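Local coordinates for protein putative cellulase CEL6 (PDB 1UP3) that probably hydrolyses internal beta-1,4-glucosidic links of cellulose, as a family 6 endoglucanase of Mycobacterium tuberculosis, at residues R59-A64 against A69-T74; D120-A125 against D138-A143; A30-V35 against G278-Q283. All coordinates share one frame; numbering follows the deposited sequence.

Overall arrangement
All three contacts lie within one catalytic domain, built round a parallel sheet that runs from strand 42-44 to strand 254-258. Interaction 3 joins helix 30-36, near the start of the chain, to the segment leading into the last helix, 282-291, so that the sequence holding the other two lies between its halves. Interaction 1 follows, setting helix 50-66 beside strand 72-75, and interaction 2 comes later. Centres of interactions 1 and 2 are about 23 Å apart, those of 1 and 3 about 21 Å, and those of 2 and 3, on opposite sides of the chain's centre, about 30 Å. These separate packing sites do not touch; only interaction 2 includes residues that touch the bound sugar, D120 and M124.

Interaction 1 of 3, residues R59-A64 against A69-T74; sequences RYTGAA and AMPVLT
A64 lays its methyl group against the pyrrolidine ring of P71, where CB meets three ring carbons, coming closest to P71 CB at 3.5 Å. One turn earlier in the helix, Y60 extends the same apolar surface. Its CG stands anti to the backbone N (chi1 -165°), which carries the ring toward the strand and brings one of its sides alongside both P71 and L73. Y60 CE2 lies 3.9 Å from P71 CB, and Y60 CD2 is equally far from L73 CD2; both approaches are oblique to the ring. The other branch of the leucine turns to T61, whose CG2 lies 3.9 Å from L73 CD1. The hydroxyl of T61 is occupied within its own helix, bonded to the carbonyl of V57, while its methyl packs across the contact.

Polar groups close the two ends of this patch. A69 N donates to A64 O over 3.0 Å, and this bond links the two chain segments across the short connection between them. At the far end of the tyrosine a water, in the plane of the ring, lies 2.8 Å from Y60 OH and accepts a hydrogen bond from V72 N, thereby joining the phenol to the strand backbone. Y60 also stacks on Y42 and meets Y11 edge-to-face, beside a bound polyether that probably comes from the crystallisation liquor.

Segment 59-64 of helix 50-66 runs nearly antiparallel to strand 72-74, at 159°. With strand 42-44 before it, this is the second half of a beta-alpha-beta crossover, the repeating element of the distorted beta/alpha barrel of glycoside hydrolase family 6.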
# COMPACT_ATOMS: atom_id res chain seq x y z
N ARG A 59 -4.92 17.93 5.06
CA ARG A 59 -4.75 18.62 3.78
C ARG A 59 -5.07 17.65 2.65
O ARG A 59 -5.82 17.97 1.73
CB ARG A 59 -3.30 19.12 3.63
CG ARG A 59 -2.98 19.80 2.35
CD ARG A 59 -1.52 20.23 2.29
NE ARG A 59 -1.21 20.90 1.05
CZ ARG A 59 -0.91 20.26 -0.07
NH1 ARG A 59 -0.87 18.95 -0.10
NH2 ARG A 59 -0.64 20.95 -1.17
N TYR A 60 -4.50 16.46 2.72
CA TYR A 60 -4.66 15.49 1.62
C TYR A 60 -6.11 14.99 1.53
O TYR A 60 -6.70 14.95 0.41
CB TYR A 60 -3.69 14.32 1.80
CG TYR A 60 -3.54 13.49 0.54
CD1 TYR A 60 -2.60 13.82 -0.44
CD2 TYR A 60 -4.26 12.34 0.36
CE1 TYR A 60 -2.45 13.07 -1.57
CE2 TYR A 60 -4.10 11.56 -0.79
CZ TYR A 60 -3.21 11.95 -1.74
OH TYR A 60 -3.01 11.18 -2.88
N THR A 61 -6.70 14.64 2.66
CA THR A 61 -8.08 14.13 2.65
C THR A 61 -9.07 15.23 2.26
O THR A 61 -10.05 15.01 1.56
CB THR A 61 -8.49 13.45 3.94
OG1 THR A 61 -8.44 14.36 5.03
CG2 THR A 61 -7.54 12.33 4.31
N GLY A 62 -8.78 16.44 2.70
CA GLY A 62 -9.60 17.59 2.33
C GLY A 62 -9.50 17.92 0.84
O GLY A 62 -10.51 18.29 0.22
N ALA A 63 -8.30 17.79 0.25
CA ALA A 63 -8.13 18.01 -1.18
C ALA A 63 -8.88 16.96 -1.98
O ALA A 63 -9.51 17.26 -2.99
CB ALA A 63 -6.66 18.00 -1.56
N ALA A 64 -8.84 15.72 -1.51
CA ALA A 64 -9.54 14.65 -2.19
C ALA A 64 -11.04 14.89 -2.15
O ALA A 64 -11.72 14.78 -3.17
CB ALA A 64 -9.17 13.32 -1.57
N ALA A 69 -13.50 12.83 -4.56
CA ALA A 69 -12.75 11.59 -4.73
C ALA A 69 -12.32 10.96 -3.41
O ALA A 69 -12.18 11.66 -2.39
CB ALA A 69 -11.50 11.84 -5.59
N MET A 70 -12.05 9.65 -3.44
CA MET A 70 -11.59 8.89 -2.28
C MET A 70 -10.05 8.88 -2.23
O MET A 70 -9.43 8.34 -3.13
CB MET A 70 -12.09 7.44 -2.34
CG MET A 70 -11.56 6.52 -1.26
SD MET A 70 -12.01 6.94 0.38
CE MET A 70 -13.62 6.32 0.50
N PRO A 71 -9.47 9.46 -1.18
CA PRO A 71 -8.01 9.41 -1.03
C PRO A 71 -7.59 8.05 -0.51
O PRO A 71 -8.29 7.46 0.30
CB PRO A 71 -7.74 10.50 0.00
CG PRO A 71 -8.91 10.49 0.83
CD PRO A 71 -10.10 10.17 -0.06
N VAL A 72 -6.42 7.60 -0.94
CA VAL A 72 -5.82 6.35 -0.45
C VAL A 72 -4.47 6.72 0.14
O VAL A 72 -3.62 7.35 -0.55
CB VAL A 72 -5.63 5.30 -1.56
CG1 VAL A 72 -5.14 4.02 -0.98
CG2 VAL A 72 -6.94 5.08 -2.38
N LEU A 73 -4.30 6.41 1.43
CA LEU A 73 -3.10 6.70 2.18
C LEU A 73 -2.47 5.37 2.60
O LEU A 73 -3.19 4.47 3.03
CB LEU A 73 -3.41 7.55 3.41
CG LEU A 73 -3.89 8.95 2.99
CD1 LEU A 73 -4.97 9.37 3.90
CD2 LEU A 73 -2.78 9.94 3.02
N THR A 74 -1.15 5.28 2.49
CA THR A 74 -0.40 4.12 2.96
C THR A 74 0.49 4.50 4.13
O THR A 74 1.30 5.40 4.00
CB THR A 74 0.40 3.58 1.82
OG1 THR A 74 -0.50 3.15 0.78
CG2 THR A 74 1.19 2.30 2.26
O HOH W 1 -4.76 8.97 -3.14

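Interaction 2 of 3, residues D120-A125 against D138-A143; sequences DALAMA and DLVRYA. With BGC (beta-D-glucopyranose), chain B.
V140 projects one methyl, CG2, toward the paired side chains of A121 and L122, and this small apolar contact joins a short, weakly bonded helix near the glycan site to a long helix of the family 6 beta/alpha barrel. V140 CG2 comes 4.3 Å from L122 CD2 and 4.5 Å from A121 CB. The valine sets its CG1 anti to the backbone N (chi1 176°), leaving CG2 as the branch that meets the short helix. A121 points its methyl toward helix 130-147, whereas L122 starts off to one side and brings only its end, CD2, back to the valine. No hydrogen bond crosses between the segments, whose nearest alpha carbons, those of A121 and V140, are 8.2 Å apart.

L122 also packs on F137 of the same long helix and on M170 and L174 of helix 167-176, so it lies where three helices meet. Backbone carbonyls of the short helix are taken up by arginines: R136 donates to A121 O and R173 to L122 O.

The same segment also carries residues of the glycan site. M124 CE makes a contact of 3.6 Å with O2 of a beta-D-glucopyranose; the sugar is hydrogen-bonded to D82 and N191. D120 lies just before this short helix, and its backbone O accepts a bond from M124 N. Its carboxylate receives the sugar hydroxyl itself: O4 of the glucopyranose donates to D120 OD2 over 2.7 Å.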
# COMPACT_ATOMS: atom_id res chain seq x y z
N ASP A 120 3.96 -5.05 4.56
CA ASP A 120 5.02 -6.01 4.95
C ASP A 120 5.13 -6.25 6.43
O ASP A 120 5.81 -7.19 6.82
CB ASP A 120 6.42 -5.64 4.46
CG ASP A 120 6.52 -5.35 2.98
OD1 ASP A 120 5.70 -5.88 2.19
OD2 ASP A 120 7.44 -4.61 2.55
N ALA A 121 4.49 -5.44 7.28
CA ALA A 121 4.83 -5.53 8.71
C ALA A 121 4.48 -6.89 9.30
O ALA A 121 5.30 -7.52 9.99
CB ALA A 121 4.19 -4.41 9.50
N LEU A 122 3.26 -7.35 9.08
CA LEU A 122 2.84 -8.65 9.63
C LEU A 122 3.59 -9.80 8.93
O LEU A 122 3.97 -10.77 9.58
CB LEU A 122 1.35 -8.88 9.51
CG LEU A 122 0.44 -7.93 10.31
CD1 LEU A 122 -1.01 -8.35 10.16
CD2 LEU A 122 0.83 -7.90 11.76
N ALA A 123 3.80 -9.67 7.63
CA ALA A 123 4.40 -10.78 6.84
C ALA A 123 5.87 -10.95 7.15
O ALA A 123 6.37 -12.08 7.13
CB ALA A 123 4.19 -10.57 5.35
N MET A 124 6.56 -9.84 7.45
CA MET A 124 8.01 -9.83 7.67
C MET A 124 8.38 -9.96 9.15
O MET A 124 9.56 -10.01 9.49
CB MET A 124 8.66 -8.58 7.06
CG MET A 124 10.11 -8.81 6.65
SD MET A 124 10.91 -7.28 6.14
CE MET A 124 10.07 -7.04 4.71
N ALA A 125 7.39 -10.07 10.02
CA ALA A 125 7.61 -9.98 11.46
C ALA A 125 8.53 -11.07 11.99
O ALA A 125 9.12 -10.88 13.04
CB ALA A 125 6.31 -9.97 12.20
N ASP A 138 1.22 -5.56 18.53
CA ASP A 138 0.54 -4.55 19.35
C ASP A 138 0.43 -3.18 18.69
O ASP A 138 -0.60 -2.52 18.83
CB ASP A 138 1.20 -4.41 20.71
CG ASP A 138 1.08 -5.65 21.56
OD1 ASP A 138 0.23 -6.53 21.27
OD2 ASP A 138 1.82 -5.81 22.54
N LEU A 139 1.46 -2.78 17.94
CA LEU A 139 1.45 -1.51 17.22
C LEU A 139 0.47 -1.52 16.05
O LEU A 139 -0.24 -0.54 15.83
CB LEU A 139 2.86 -1.17 16.75
CG LEU A 139 3.83 -0.87 17.89
CD1 LEU A 139 5.23 -0.67 17.31
CD2 LEU A 139 3.42 0.26 18.76
N VAL A 140 0.39 -2.64 15.34
CA VAL A 140 -0.56 -2.75 14.26
C VAL A 140 -1.98 -2.75 14.83
O VAL A 140 -2.87 -2.13 14.27
CB VAL A 140 -0.27 -3.95 13.34
CG1 VAL A 140 -1.36 -4.07 12.27
CG2 VAL A 140 1.10 -3.75 12.69
N ARG A 141 -2.19 -3.49 15.91
CA ARG A 141 -3.49 -3.46 16.57
C ARG A 141 -3.86 -2.04 17.05
O ARG A 141 -5.03 -1.62 16.93
CB ARG A 141 -3.51 -4.44 17.76
CG ARG A 141 -4.93 -4.57 18.35
CD ARG A 141 -5.05 -5.54 19.54
NE ARG A 141 -4.01 -6.52 19.52
CZ ARG A 141 -2.95 -6.63 20.33
NH1 ARG A 141 -2.77 -5.86 21.40
NH2 ARG A 141 -2.07 -7.60 20.03
N TYR A 142 -2.89 -1.30 17.56
CA TYR A 142 -3.10 0.08 17.99
C TYR A 142 -3.57 0.94 16.80
O TYR A 142 -4.52 1.72 16.92
CB TYR A 142 -1.82 0.65 18.60
CG TYR A 142 -2.05 2.03 19.21
CD1 TYR A 142 -2.59 2.15 20.46
CD2 TYR A 142 -1.79 3.19 18.48
CE1 TYR A 142 -2.85 3.39 21.02
CE2 TYR A 142 -2.04 4.45 19.05
CZ TYR A 142 -2.60 4.53 20.32
OH TYR A 142 -2.88 5.75 20.94
N ALA A 143 -2.93 0.77 15.65
CA ALA A 143 -3.35 1.47 14.45
C ALA A 143 -4.79 1.16 14.08
O ALA A 143 -5.55 2.05 13.79
CB ALA A 143 -2.41 1.14 13.31
C2 BGC B . 10.77 -7.10 0.53
C3 BGC B . 10.02 -5.79 0.74
C4 BGC B . 8.95 -5.61 -0.33
C5 BGC B . 8.08 -6.88 -0.39
C6 BGC B . 7.09 -6.84 -1.56
C1 BGC B . 9.77 -8.27 0.46
O2 BGC B . 11.76 -7.31 1.55
O3 BGC B . 10.90 -4.68 0.77
O4 BGC B . 8.11 -4.47 -0.08
O5 BGC B . 8.87 -8.05 -0.60
O6 BGC B . 6.25 -7.98 -1.55

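Interaction 3 of 3, residues A30-V35 against G278-Q283; sequences AELTSV and GRFVSQ
L32 lays its branched end against both F280 and S282, a contact that joins helix 30-36 to the approach and first turn of helix 282-291 on the outside of the family 6 beta/alpha barrel. Its CD2 stands at the edge of the phenyl ring, close to the ring plane, 4.1 Å from F280 CZ. The same methyl lies 4.0 Å from the carbonyl S282 O, while the sister branch L32 CD1 comes within 4.1 Å of S282 OG. The meeting is thus one of van der Waals contacts, without a hydrogen bond from one segment to the other.

F280 reaches the leucine because its CG is anti to the backbone N (chi1 -174°), sending the ring out from the extended chain toward helix 30-36. That ring rests in turn on A17, A18 and A21 of helix 17-24 and on A285. L32 also touches A285 and I286, in the first turn or so of the final helix.

Further out, backbone bonds hold the approach in place: G278 and R279 pair with S266, V281 with G264, and V281 occupies the N-cap position of helix 282-291. N29 OD1 accepts a bond from L32 N at the start of helix 30-36, and S34 OG is hydrogen-bonded to NE2 of the C-terminal residue Q294.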
# COMPACT_ATOMS: atom_id res chain seq x y z
N ALA A 30 3.60 9.57 -23.69
CA ALA A 30 2.31 8.94 -23.47
C ALA A 30 2.32 8.03 -22.25
O ALA A 30 1.29 7.93 -21.55
CB ALA A 30 1.91 8.11 -24.71
N GLU A 31 3.45 7.37 -22.01
CA GLU A 31 3.55 6.42 -20.92
C GLU A 31 3.53 7.16 -19.59
O GLU A 31 2.84 6.75 -18.66
CB GLU A 31 4.84 5.59 -21.01
CG GLU A 31 4.90 4.64 -22.20
CD GLU A 31 5.13 5.35 -23.55
OE1 GLU A 31 5.93 6.30 -23.61
OE2 GLU A 31 4.48 5.00 -24.57
N LEU A 32 4.29 8.24 -19.48
CA LEU A 32 4.29 8.99 -18.22
C LEU A 32 2.94 9.64 -17.96
O LEU A 32 2.47 9.68 -16.83
CB LEU A 32 5.37 10.06 -18.19
CG LEU A 32 6.80 9.60 -18.10
CD1 LEU A 32 7.73 10.78 -18.21
CD2 LEU A 32 7.05 8.91 -16.73
N THR A 33 2.30 10.16 -19.02
CA THR A 33 1.01 10.78 -18.85
C THR A 33 -0.00 9.73 -18.35
O THR A 33 -0.81 10.04 -17.49
CB THR A 33 0.59 11.40 -20.15
OG1 THR A 33 1.41 12.57 -20.38
CG2 THR A 33 -0.82 11.92 -20.09
N SER A 34 0.03 8.52 -18.89
CA SER A 34 -0.89 7.45 -18.48
C SER A 34 -0.76 7.14 -17.00
O SER A 34 -1.75 7.15 -16.26
CB SER A 34 -0.64 6.18 -19.27
OG SER A 34 -1.57 5.17 -18.88
N VAL A 35 0.47 6.91 -16.57
CA VAL A 35 0.75 6.64 -15.14
C VAL A 35 0.34 7.82 -14.25
O VAL A 35 -0.29 7.65 -13.21
CB VAL A 35 2.26 6.27 -14.96
CG1 VAL A 35 2.67 6.22 -13.49
CG2 VAL A 35 2.57 4.95 -15.69
N GLY A 278 12.01 4.20 -3.11
CA GLY A 278 11.05 5.28 -3.14
C GLY A 278 11.32 6.42 -4.10
O GLY A 278 10.43 7.26 -4.37
N ARG A 279 12.54 6.47 -4.65
CA ARG A 279 12.91 7.48 -5.61
C ARG A 279 12.23 7.17 -6.94
O ARG A 279 12.32 6.07 -7.47
CB ARG A 279 14.43 7.49 -5.79
CG ARG A 279 14.93 8.12 -7.05
CD ARG A 279 15.23 9.61 -7.00
NE ARG A 279 15.22 10.25 -5.68
CZ ARG A 279 16.14 10.10 -4.74
NH1 ARG A 279 17.17 9.27 -4.91
NH2 ARG A 279 16.02 10.75 -3.58
N PHE A 280 11.56 8.17 -7.50
CA PHE A 280 10.91 8.02 -8.80
C PHE A 280 11.92 7.98 -9.93
O PHE A 280 12.81 8.84 -10.01
CB PHE A 280 9.92 9.16 -9.06
CG PHE A 280 9.13 8.97 -10.30
CD1 PHE A 280 8.01 8.15 -10.32
CD2 PHE A 280 9.51 9.60 -11.48
CE1 PHE A 280 7.28 7.96 -11.49
CE2 PHE A 280 8.76 9.40 -12.66
CZ PHE A 280 7.67 8.59 -12.67
N VAL A 281 11.76 7.02 -10.82
CA VAL A 281 12.63 6.84 -11.97
C VAL A 281 11.73 6.83 -13.20
O VAL A 281 10.99 5.87 -13.45
CB VAL A 281 13.39 5.50 -11.90
CG1 VAL A 281 14.37 5.37 -13.06
CG2 VAL A 281 14.11 5.39 -10.59
N SER A 282 11.80 7.89 -14.01
CA SER A 282 10.91 7.95 -15.18
C SER A 282 11.01 6.71 -16.06
O SER A 282 10.01 6.20 -16.59
CB SER A 282 11.15 9.20 -16.05
OG SER A 282 10.66 10.35 -15.41
N GLN A 283 12.23 6.22 -16.31
CA GLN A 283 12.45 5.06 -17.14
C GLN A 283 11.70 3.83 -16.62
O GLN A 283 11.20 3.05 -17.40
CB GLN A 283 13.96 4.73 -17.26
CG GLN A 283 14.24 3.55 -18.18
CD GLN A 283 14.05 3.95 -19.60
OE1 GLN A 283 14.72 4.89 -20.06
NE2 GLN A 283 13.10 3.33 -20.30